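Long-range contact in D-alanyl-D-alanine carboxypeptidase DacD (Escherichia coli, PDB 5FSR), which removes the C-terminal D-alanine from peptidoglycan precursor peptides in cell wall biogenesis, and also binds penicillin: residues G144-Y156 / K163-A175. Numbering follows the deposited sequence.
Sequences GGQRQFVEMMNNY and KDTHFETVHGLDA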
loop_
_atom_site.group_PDB
_atom_site.type_symbol
_atom_site.label_atom_id
_atom_site.label_comp_id
_atom_site.label_asym_id
_atom_site.label_seq_id
_atom_site.Cartn_x
_atom_site.Cartn_y
_atom_site.Cartn_z
ATOM N N GLY A 144 -15.797 -16.418 9.536
ATOM C CA GLY A 144 -16.404 -17.738 9.679
ATOM C C GLY A 144 -16.011 -18.662 8.539
ATOM O O GLY A 144 -16.251 -19.868 8.630
ATOM N N GLY A 145 -15.400 -18.119 7.481
ATOM C CA GLY A 145 -15.007 -18.910 6.329
ATOM C C GLY A 145 -14.346 -18.185 5.157
ATOM O O GLY A 145 -14.433 -16.942 5.011
ATOM N N GLN A 146 -13.708 -18.984 4.301
ATOM C CA GLN A 146 -12.947 -18.470 3.168
ATOM C C GLN A 146 -13.788 -17.559 2.260
ATOM O O GLN A 146 -13.450 -16.389 2.086
ATOM C CB GLN A 146 -12.219 -19.589 2.395
ATOM C CG GLN A 146 -10.781 -19.765 2.870
ATOM C CD GLN A 146 -10.121 -21.065 2.459
ATOM O OE1 GLN A 146 -9.313 -21.100 1.537
ATOM N NE2 GLN A 146 -10.401 -22.126 3.201
ATOM N N ARG A 147 -14.913 -18.056 1.757
ATOM C CA ARG A 147 -15.723 -17.287 0.793
ATOM C C ARG A 147 -16.357 -15.991 1.345
ATOM O O ARG A 147 -16.658 -15.091 0.566
ATOM C CB ARG A 147 -16.777 -18.150 0.093
ATOM C CG ARG A 147 -16.122 -19.365 -0.602
ATOM C CD ARG A 147 -16.144 -19.355 -2.145
ATOM N NE ARG A 147 -14.962 -20.106 -2.616
ATOM C CZ ARG A 147 -14.757 -21.426 -2.484
ATOM N NH1 ARG A 147 -15.671 -22.227 -1.915
ATOM N NH2 ARG A 147 -13.623 -21.970 -2.935
ATOM N N GLN A 148 -16.592 -15.933 2.662
ATOM C CA GLN A 148 -17.179 -14.758 3.307
ATOM C C GLN A 148 -16.108 -13.725 3.509
ATOM O O GLN A 148 -16.407 -12.578 3.687
ATOM C CB GLN A 148 -17.755 -15.085 4.679
ATOM C CG GLN A 148 -18.870 -16.111 4.671
ATOM C CD GLN A 148 -18.368 -17.496 5.065
ATOM O OE1 GLN A 148 -17.443 -18.034 4.456
ATOM N NE2 GLN A 148 -18.970 -18.063 6.075
ATOM N N PHE A 149 -14.867 -14.175 3.583
ATOM C CA PHE A 149 -13.730 -13.297 3.750
ATOM C C PHE A 149 -13.456 -12.566 2.431
ATOM O O PHE A 149 -13.145 -11.381 2.428
ATOM C CB PHE A 149 -12.511 -14.110 4.161
ATOM C CG PHE A 149 -11.419 -13.283 4.676
ATOM C CD1 PHE A 149 -11.405 -12.895 6.002
ATOM C CD2 PHE A 149 -10.413 -12.834 3.812
ATOM C CE1 PHE A 149 -10.393 -12.075 6.478
ATOM C CE2 PHE A 149 -9.404 -12.053 4.285
ATOM C CZ PHE A 149 -9.390 -11.677 5.624
ATOM N N VAL A 150 -13.619 -13.299 1.328
ATOM C CA VAL A 150 -13.480 -12.776 -0.032
ATOM C C VAL A 150 -14.633 -11.793 -0.318
ATOM O O VAL A 150 -14.494 -10.857 -1.134
ATOM C CB VAL A 150 -13.457 -13.924 -1.074
ATOM C CG1 VAL A 150 -13.261 -13.404 -2.487
ATOM C CG2 VAL A 150 -12.336 -14.924 -0.752
ATOM N N GLU A 151 -15.765 -12.016 0.340
ATOM C CA GLU A 151 -16.879 -11.096 0.247
ATOM C C GLU A 151 -16.455 -9.785 0.879
ATOM O O GLU A 151 -16.698 -8.754 0.285
ATOM C CB GLU A 151 -18.113 -11.634 0.939
ATOM C CG GLU A 151 -19.432 -11.185 0.333
ATOM C CD GLU A 151 -20.544 -12.200 0.593
ATOM O OE1 GLU A 151 -20.396 -13.060 1.489
ATOM O OE2 GLU A 151 -21.568 -12.133 -0.105
ATOM N N MET A 152 -15.822 -9.854 2.054
ATOM C CA MET A 152 -15.274 -8.683 2.736
ATOM C C MET A 152 -14.126 -8.028 1.983
ATOM O O MET A 152 -13.995 -6.817 2.013
ATOM C CB MET A 152 -14.765 -9.033 4.145
ATOM C CG MET A 152 -15.801 -9.560 5.133
ATOM S SD MET A 152 -15.006 -10.129 6.633
ATOM C CE MET A 152 -14.703 -8.594 7.503
ATOM N N MET A 153 -13.262 -8.827 1.357
ATOM C CA MET A 153 -12.180 -8.299 0.525
ATOM C C MET A 153 -12.695 -7.473 -0.662
ATOM O O MET A 153 -12.073 -6.513 -1.067
ATOM C CB MET A 153 -11.307 -9.436 -0.028
ATOM C CG MET A 153 -10.473 -10.200 0.982
ATOM S SD MET A 153 -9.714 -11.643 0.208
ATOM C CE MET A 153 -8.244 -10.947 -0.484
ATOM N N ASN A 154 -13.808 -7.918 -1.235
ATOM C CA ASN A 154 -14.473 -7.249 -2.352
ATOM C C ASN A 154 -15.277 -6.055 -1.903
ATOM O O ASN A 154 -15.307 -5.042 -2.627
ATOM C CB ASN A 154 -15.287 -8.240 -3.196
ATOM C CG ASN A 154 -14.379 -9.177 -3.971
ATOM O OD1 ASN A 154 -13.216 -8.897 -4.083
ATOM N ND2 ASN A 154 -14.888 -10.291 -4.468
ATOM N N ASN A 155 -15.861 -6.130 -0.710
ATOM C CA ASN A 155 -16.496 -4.960 -0.087
ATOM C C ASN A 155 -15.497 -3.815 0.228
ATOM O O ASN A 155 -15.857 -2.645 0.133
ATOM C CB ASN A 155 -17.251 -5.340 1.190
ATOM C CG ASN A 155 -18.411 -6.288 0.930
ATOM O OD1 ASN A 155 -18.968 -6.322 -0.157
ATOM N ND2 ASN A 155 -18.764 -7.075 1.938
ATOM N N TYR A 156 -14.255 -4.147 0.562
ATOM C CA TYR A 156 -13.269 -3.127 0.928
ATOM C C TYR A 156 -12.549 -2.619 -0.316
ATOM O O TYR A 156 -12.091 -1.499 -0.322
ATOM C CB TYR A 156 -12.263 -3.626 1.978
ATOM C CG TYR A 156 -12.759 -3.604 3.426
ATOM C CD1 TYR A 156 -13.001 -2.391 4.101
ATOM C CD2 TYR A 156 -12.984 -4.805 4.121
ATOM C CE1 TYR A 156 -13.447 -2.371 5.418
ATOM C CE2 TYR A 156 -13.443 -4.811 5.444
ATOM C CZ TYR A 156 -13.662 -3.604 6.102
ATOM O OH TYR A 156 -14.107 -3.649 7.415
ATOM N N LYS A 163 -11.619 0.211 -8.658
ATOM C CA LYS A 163 -12.524 -0.040 -9.783
ATOM C C LYS A 163 -12.024 -1.115 -10.742
ATOM O O LYS A 163 -12.814 -1.683 -11.476
ATOM C CB LYS A 163 -12.776 1.257 -10.568
ATOM C CG LYS A 163 -13.412 2.376 -9.749
ATOM C CD LYS A 163 -14.910 2.201 -9.590
ATOM C CE LYS A 163 -15.655 2.916 -10.714
ATOM N NZ LYS A 163 -17.027 2.355 -10.817
ATOM N N ASP A 164 -10.726 -1.390 -10.720
ATOM C CA ASP A 164 -10.104 -2.397 -11.565
ATOM C C ASP A 164 -9.873 -3.701 -10.816
ATOM O O ASP A 164 -9.196 -4.571 -11.335
ATOM C CB ASP A 164 -8.749 -1.881 -12.044
ATOM C CG ASP A 164 -8.843 -0.515 -12.683
ATOM O OD1 ASP A 164 -9.557 -0.439 -13.682
ATOM O OD2 ASP A 164 -8.220 0.469 -12.181
ATOM N N THR A 165 -10.419 -3.836 -9.603
ATOM C CA THR A 165 -9.978 -4.882 -8.650
ATOM C C THR A 165 -11.090 -5.903 -8.290
ATOM O O THR A 165 -12.232 -5.559 -7.995
ATOM C CB THR A 165 -9.427 -4.233 -7.378
ATOM O OG1 THR A 165 -8.398 -3.316 -7.743
ATOM C CG2 THR A 165 -8.828 -5.262 -6.423
ATOM N N HIS A 166 -10.729 -7.174 -8.327
ATOM C CA HIS A 166 -11.625 -8.263 -7.888
ATOM C C HIS A 166 -10.811 -9.436 -7.348
ATOM O O HIS A 166 -9.783 -9.818 -7.905
ATOM C CB HIS A 166 -12.504 -8.713 -9.042
ATOM C CG HIS A 166 -13.502 -9.749 -8.658
ATOM N ND1 HIS A 166 -14.548 -9.481 -7.807
ATOM C CD2 HIS A 166 -13.615 -11.054 -9.006
ATOM C CE1 HIS A 166 -15.263 -10.581 -7.642
ATOM N NE2 HIS A 166 -14.722 -11.543 -8.369
ATOM N N PHE A 167 -11.270 -9.998 -6.237
ATOM C CA PHE A 167 -10.577 -11.108 -5.591
ATOM C C PHE A 167 -11.441 -12.366 -5.695
ATOM O O PHE A 167 -12.650 -12.271 -5.858
ATOM C CB PHE A 167 -10.264 -10.727 -4.150
ATOM C CG PHE A 167 -9.333 -9.563 -4.015
ATOM C CD1 PHE A 167 -7.987 -9.679 -4.379
ATOM C CD2 PHE A 167 -9.784 -8.339 -3.554
ATOM C CE1 PHE A 167 -7.108 -8.592 -4.252
ATOM C CE2 PHE A 167 -8.905 -7.243 -3.453
ATOM C CZ PHE A 167 -7.575 -7.379 -3.779
ATOM N N GLU A 168 -10.788 -13.526 -5.662
ATOM C CA GLU A 168 -11.453 -14.839 -5.525
ATOM C C GLU A 168 -11.018 -15.662 -4.315
ATOM O O GLU A 168 -11.827 -16.368 -3.777
ATOM C CB GLU A 168 -11.256 -15.695 -6.777
ATOM C CG GLU A 168 -12.070 -15.236 -7.969
ATOM C CD GLU A 168 -11.928 -16.167 -9.152
ATOM O OE1 GLU A 168 -10.769 -16.537 -9.480
ATOM O OE2 GLU A 168 -12.981 -16.532 -9.747
ATOM N N THR A 169 -9.754 -15.601 -3.898
ATOM C CA THR A 169 -9.274 -16.442 -2.782
ATOM C C THR A 169 -8.593 -15.576 -1.756
ATOM O O THR A 169 -8.179 -14.498 -2.104
ATOM C CB THR A 169 -8.296 -17.517 -3.282
ATOM O OG1 THR A 169 -7.192 -16.911 -4.000
ATOM C CG2 THR A 169 -9.044 -18.477 -4.177
ATOM N N VAL A 170 -8.453 -16.086 -0.517
ATOM C CA VAL A 170 -7.901 -15.308 0.635
ATOM C C VAL A 170 -6.369 -15.075 0.621
ATOM O O VAL A 170 -5.841 -14.376 1.481
ATOM C CB VAL A 170 -8.223 -15.975 2.017
ATOM C CG1 VAL A 170 -9.720 -16.133 2.212
ATOM C CG2 VAL A 170 -7.500 -17.304 2.188
ATOM N N HIS A 171 -5.672 -15.732 -0.286
ATOM C CA HIS A 171 -4.226 -15.689 -0.376
ATOM C C HIS A 171 -3.681 -15.439 -1.803
ATOM O O HIS A 171 -2.475 -15.364 -1.966
ATOM C CB HIS A 171 -3.646 -17.027 0.149
ATOM C CG HIS A 171 -4.494 -18.221 -0.153
ATOM N ND1 HIS A 171 -4.806 -18.605 -1.435
ATOM C CD2 HIS A 171 -5.120 -19.101 0.669
ATOM C CE1 HIS A 171 -5.579 -19.675 -1.400
ATOM N NE2 HIS A 171 -5.765 -20.013 -0.136
ATOM N N GLY A 172 -4.544 -15.377 -2.823
ATOM C CA GLY A 172 -4.124 -15.161 -4.211
ATOM C C GLY A 172 -3.767 -16.402 -4.992
ATOM O O GLY A 172 -3.672 -16.377 -6.229
ATOM N N LEU A 173 -3.524 -17.496 -4.288
ATOM C CA LEU A 173 -3.394 -18.812 -4.921
ATOM C C LEU A 173 -4.689 -19.301 -5.575
ATOM O O LEU A 173 -5.778 -18.864 -5.200
ATOM C CB LEU A 173 -2.901 -19.858 -3.911
ATOM C CG LEU A 173 -1.645 -19.638 -3.052
ATOM C CD1 LEU A 173 -1.715 -20.599 -1.873
ATOM C CD2 LEU A 173 -0.373 -19.829 -3.873
ATOM N N ASP A 174 -4.544 -20.198 -6.550
ATOM C CA ASP A 174 -5.659 -20.802 -7.288
ATOM C C ASP A 174 -6.802 -19.823 -7.503
ATOM O O ASP A 174 -7.967 -20.104 -7.133
ATOM C CB ASP A 174 -6.165 -22.094 -6.583
ATOM C CG ASP A 174 -7.036 -23.001 -7.512
ATOM O OD1 ASP A 174 -7.291 -22.632 -8.705
ATOM O OD2 ASP A 174 -7.469 -24.093 -7.038
ATOM N N ALA A 175 -6.451 -18.674 -8.108
ATOM C CA ALA A 175 -7.379 -17.580 -8.371
ATOM C C ALA A 175 -7.109 -16.889 -9.740
ATOM O O ALA A 175 -6.648 -15.748 -9.794
ATOM C CB ALA A 175 -7.320 -16.587 -7.223
HETATM O O HOH W 1 -9.455 -18.854 -0.079
HETATM O O HOH W 2 -12.572 -18.698 -1.772
#
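Asn154 on helix 146-159 grips the backbone of Phe167 at both ends, pinning the loop 163-175 against the helix in the helical part of this penicillin-recognising serine peptidase fold. Asn154 OD1 accepts the N-H of Phe167 at 3.1 Å, while Asn154 ND2 returns a nearly straight bond (170°) to Phe167 O over 3.3 Å. Phe167 O lies in the plane of the asparagine amide, and the two bonds together fix the rotation of that amide. The same amide lies nearly coplanar with the Phe167 ring, whose edge faces OD1.

Next to this polar pair the packing is close. Met153 bends at its thioether (chi3 85°) and lays CE over one face of the Phe167 ring, 4.2 Å from the centroid, a CH-pi contact joined by an oblique Met-aromatic approach of SD. Val150 sets both methyls against backbone carbonyls of the loop: CG1 sits between Phe167 O and Glu168 O, and CG2 rests on Glu168 O at 3.4 Å. Val170 CG1 then reaches the Phe149 ring obliquely, 3.7 Å from CD2, and also touches CG of Gln146. The other side of this layer rests on helix 66-79, which Phe149, Met153 and Phe167 touch. That helix carries Lys67, probably the proton acceptor; the side chains of His171 and Lys67 are about 4 Å apart at their nearest atoms.

At the Asn154 end of the contact the exposed His166 ring lies obliquely beside the asparagine amide. Toward the start of the helix the contact becomes looser and passes through water. One water accepts from Arg147 NE, weakly, and donates to Glu168 O, linking a largely exposed side chain to the loop. A second water joins the helix to the loop near Val170, donating to Gln146 OE1 at 2.8 Å and accepting the N-H of Val170 at 3.0 Å.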